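Local coordinates for protein L-glyceraldehyde 3-phosphate reductase (Clostridium beijerinckii, PDB 6HG6) that binds NADPH and probably reduces aldehydes such as furfural and methylglyoxal, as a TIM-barrel aldo-keto reductase, at residues Tyr196-Glu204 against Met281-Val292. Residues are numbered along the deposited sequence; the frame is centred on the assembly and turned at random.
Sequences YSIFDRTIE and MALSWVLKDSEV. With EDO (1,2-ethanediol), chain H.
Trp285 runs from its helix into the loop 196-201, its CB and CG meeting Ile198, whose CD1 lies 4.0 Å from Trp285 CB. CG standing anti to the backbone N (chi1 -179°) carries the indole outward from the helix. Ile198 CG1 then sits over one face, 3.8 Å from the centroid of the five-membered ring and 26° off its normal, which meets the geometry of a CH-pi contact. On the opposite face lie Lys288 CE and a water that donates to Trp285 O and Tyr196 OH and accepts from Lys288 NZ, so the ring is clasped from both sides. Farther out, CZ3 rests 3.6 Å from Ser197 C and comes over a face of the Tyr196 ring, the two aromatic planes being inclined by 47°. At the far rim, Trp285 CZ2 lies 3.4 Å from Arg201 CZ, over the centre of a guanidinium steeply tilted against the indole. Trp285 CH2 approaches Tyr196 OH and Glu204 OE2. That guanidinium is itself fixed: Arg201 NE donates almost straight to Ile198 O (2.8 Å), and NH2 forms an in-plane salt bridge with the syn lone pair of Glu204 OE1. At the indole edge, in its plane, Val286 CG2 packs 3.5 Å from Tyr196 O. No direct hydrogen bond joins the segments; a second water bridges them, accepting from Ile198 N and donating to Ala282 O.

Within the TIM barrel, the contact packs the loop following strand 189-195 against the end of helix 278-286 and the turn leading into strand 294-297. Helix 319-329 adds Ile325 against Ile198 and Asp326 as a second salt-bridge partner of Arg201.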
# COMPACT_ATOMS: atom_id res chain seq x y z
N TYR A 196 -0.08 9.09 2.04
CA TYR A 196 0.49 9.80 3.22
C TYR A 196 1.98 10.00 3.02
O TYR A 196 2.66 9.02 2.69
CB TYR A 196 0.23 8.98 4.48
CG TYR A 196 0.50 9.65 5.79
CD1 TYR A 196 0.20 10.99 6.02
CD2 TYR A 196 1.05 8.95 6.85
CE1 TYR A 196 0.46 11.60 7.24
CE2 TYR A 196 1.26 9.53 8.09
CZ TYR A 196 0.98 10.86 8.30
OH TYR A 196 1.22 11.42 9.52
N SER A 197 2.45 11.23 3.19
CA SER A 197 3.89 11.55 3.10
C SER A 197 4.15 12.80 3.92
O SER A 197 3.20 13.48 4.30
CB SER A 197 4.33 11.78 1.69
OG SER A 197 3.75 12.98 1.22
N ILE A 198 5.41 13.13 4.08
CA ILE A 198 5.78 14.44 4.68
C ILE A 198 5.05 15.57 3.93
O ILE A 198 4.67 16.55 4.61
CB ILE A 198 7.30 14.59 4.67
CG1 ILE A 198 7.90 13.63 5.71
CG2 ILE A 198 7.71 16.02 4.91
CD1 ILE A 198 9.41 13.57 5.71
N PHE A 199 4.85 15.46 2.61
CA PHE A 199 4.22 16.52 1.77
C PHE A 199 2.70 16.34 1.60
O PHE A 199 2.05 17.27 1.06
CB PHE A 199 4.91 16.61 0.41
CG PHE A 199 6.26 17.27 0.46
CD1 PHE A 199 6.43 18.47 1.12
CD2 PHE A 199 7.36 16.66 -0.12
CE1 PHE A 199 7.67 19.08 1.16
CE2 PHE A 199 8.60 17.28 -0.08
CZ PHE A 199 8.76 18.46 0.60
N ASP A 200 2.12 15.25 2.07
CA ASP A 200 0.66 15.04 1.95
C ASP A 200 0.10 14.62 3.30
O ASP A 200 0.18 13.43 3.65
CB ASP A 200 0.34 14.04 0.84
CG ASP A 200 -1.14 13.97 0.57
OD1 ASP A 200 -1.92 14.53 1.37
OD2 ASP A 200 -1.50 13.37 -0.44
N ARG A 201 -0.50 15.58 4.00
CA ARG A 201 -1.05 15.37 5.36
C ARG A 201 -2.55 15.14 5.32
O ARG A 201 -3.20 15.36 6.36
CB ARG A 201 -0.72 16.61 6.20
CG ARG A 201 0.77 16.95 6.23
CD ARG A 201 1.67 15.77 6.60
NE ARG A 201 3.03 16.26 6.83
CZ ARG A 201 3.53 16.69 7.99
NH1 ARG A 201 4.78 17.13 8.03
NH2 ARG A 201 2.82 16.71 9.10
N THR A 202 -3.12 14.80 4.17
CA THR A 202 -4.58 14.63 4.01
C THR A 202 -5.16 13.80 5.16
O THR A 202 -6.16 14.27 5.76
CB THR A 202 -4.96 14.01 2.66
OG1 THR A 202 -4.50 14.93 1.68
CG2 THR A 202 -6.45 13.80 2.50
N ILE A 203 -4.57 12.66 5.50
CA ILE A 203 -5.17 11.75 6.52
C ILE A 203 -5.07 12.36 7.93
O ILE A 203 -5.75 11.85 8.84
CB ILE A 203 -4.59 10.31 6.46
CG1 ILE A 203 -3.13 10.23 6.90
CG2 ILE A 203 -4.78 9.68 5.09
CD1 ILE A 203 -2.66 8.81 7.12
N GLU A 204 -4.25 13.39 8.13
CA GLU A 204 -4.12 14.09 9.44
C GLU A 204 -5.27 15.10 9.55
O GLU A 204 -5.55 15.55 10.68
CB GLU A 204 -2.76 14.79 9.56
CG GLU A 204 -1.55 13.86 9.59
CD GLU A 204 -0.18 14.53 9.66
OE1 GLU A 204 -0.12 15.79 9.63
OE2 GLU A 204 0.84 13.82 9.75
N MET A 281 14.34 8.58 5.28
CA MET A 281 13.69 9.34 6.38
C MET A 281 12.20 9.48 6.08
O MET A 281 11.39 9.42 7.02
CB MET A 281 14.29 10.73 6.54
CG MET A 281 13.68 11.42 7.72
SD MET A 281 14.40 13.03 8.03
CE MET A 281 13.58 14.01 6.77
N ALA A 282 11.84 9.68 4.81
CA ALA A 282 10.44 9.85 4.40
C ALA A 282 9.66 8.58 4.76
O ALA A 282 8.50 8.71 5.18
CB ALA A 282 10.35 10.18 2.92
N LEU A 283 10.27 7.39 4.57
CA LEU A 283 9.62 6.10 4.89
C LEU A 283 9.50 5.97 6.41
O LEU A 283 8.41 5.63 6.87
CB LEU A 283 10.41 4.92 4.32
CG LEU A 283 10.55 4.88 2.79
CD1 LEU A 283 11.33 3.64 2.40
CD2 LEU A 283 9.20 4.89 2.12
N SER A 284 10.57 6.28 7.14
CA SER A 284 10.58 6.23 8.62
C SER A 284 9.51 7.18 9.17
O SER A 284 8.83 6.81 10.12
CB SER A 284 11.90 6.55 9.19
OG SER A 284 12.85 5.63 8.73
N TRP A 285 9.36 8.37 8.58
CA TRP A 285 8.41 9.36 9.12
C TRP A 285 6.97 8.84 9.01
O TRP A 285 6.18 8.99 9.95
CB TRP A 285 8.65 10.70 8.41
CG TRP A 285 7.75 11.78 8.91
CD1 TRP A 285 8.05 12.70 9.86
CD2 TRP A 285 6.41 12.07 8.49
NE1 TRP A 285 6.99 13.53 10.06
CE2 TRP A 285 5.97 13.18 9.24
CE3 TRP A 285 5.54 11.52 7.55
CZ2 TRP A 285 4.70 13.72 9.12
CZ3 TRP A 285 4.28 12.07 7.42
CH2 TRP A 285 3.88 13.17 8.17
N VAL A 286 6.61 8.27 7.88
CA VAL A 286 5.24 7.75 7.70
C VAL A 286 4.91 6.70 8.77
O VAL A 286 3.72 6.58 9.13
CB VAL A 286 5.09 7.21 6.26
CG1 VAL A 286 3.96 6.29 6.14
CG2 VAL A 286 4.97 8.37 5.29
N LEU A 287 5.89 5.95 9.24
CA LEU A 287 5.73 4.86 10.25
C LEU A 287 5.90 5.36 11.69
O LEU A 287 5.88 4.53 12.61
CB LEU A 287 6.78 3.78 9.99
CG LEU A 287 6.53 2.91 8.75
CD1 LEU A 287 7.74 2.05 8.49
CD2 LEU A 287 5.28 2.05 8.88
N LYS A 288 6.11 6.64 11.92
CA LYS A 288 6.49 7.08 13.28
C LYS A 288 5.39 6.77 14.30
O LYS A 288 5.73 6.59 15.49
CB LYS A 288 6.89 8.56 13.28
CG LYS A 288 5.78 9.58 13.10
CD LYS A 288 6.40 10.95 12.88
CE LYS A 288 5.46 12.12 13.04
NZ LYS A 288 4.09 11.88 12.61
N ASP A 289 4.14 6.94 13.91
CA ASP A 289 2.95 6.74 14.78
C ASP A 289 2.44 5.30 14.65
O ASP A 289 2.30 4.79 13.53
CB ASP A 289 1.87 7.77 14.45
CG ASP A 289 2.34 9.21 14.65
OD1 ASP A 289 2.99 9.51 15.70
OD2 ASP A 289 2.13 10.00 13.73
N SER A 290 2.11 4.68 15.77
CA SER A 290 1.69 3.25 15.80
C SER A 290 0.45 3.00 14.94
O SER A 290 0.31 1.83 14.46
CB SER A 290 1.44 2.80 17.24
OG SER A 290 0.37 3.55 17.80
N GLU A 291 -0.43 3.99 14.74
CA GLU A 291 -1.67 3.73 13.97
C GLU A 291 -1.35 3.53 12.49
O GLU A 291 -2.20 3.02 11.76
CB GLU A 291 -2.74 4.80 14.16
CG GLU A 291 -2.31 6.21 13.79
CD GLU A 291 -1.72 7.02 14.92
OE1 GLU A 291 -0.95 6.46 15.79
OE2 GLU A 291 -2.04 8.25 14.93
N VAL A 292 -0.15 3.86 12.03
CA VAL A 292 0.21 3.54 10.62
C VAL A 292 0.87 2.16 10.66
O VAL A 292 1.90 2.00 11.31
CB VAL A 292 1.11 4.60 9.97
CG1 VAL A 292 1.53 4.15 8.58
CG2 VAL A 292 0.35 5.92 9.90
C1 EDO H . -9.24 14.54 13.12
O1 EDO H . -10.50 13.97 13.47
C2 EDO H . -9.31 15.34 11.87
O2 EDO H . -8.25 15.06 10.98
O HOH W 1 3.80 10.32 10.37
O HOH W 2 7.02 10.72 3.69
O HOH W 3 2.48 14.11 11.75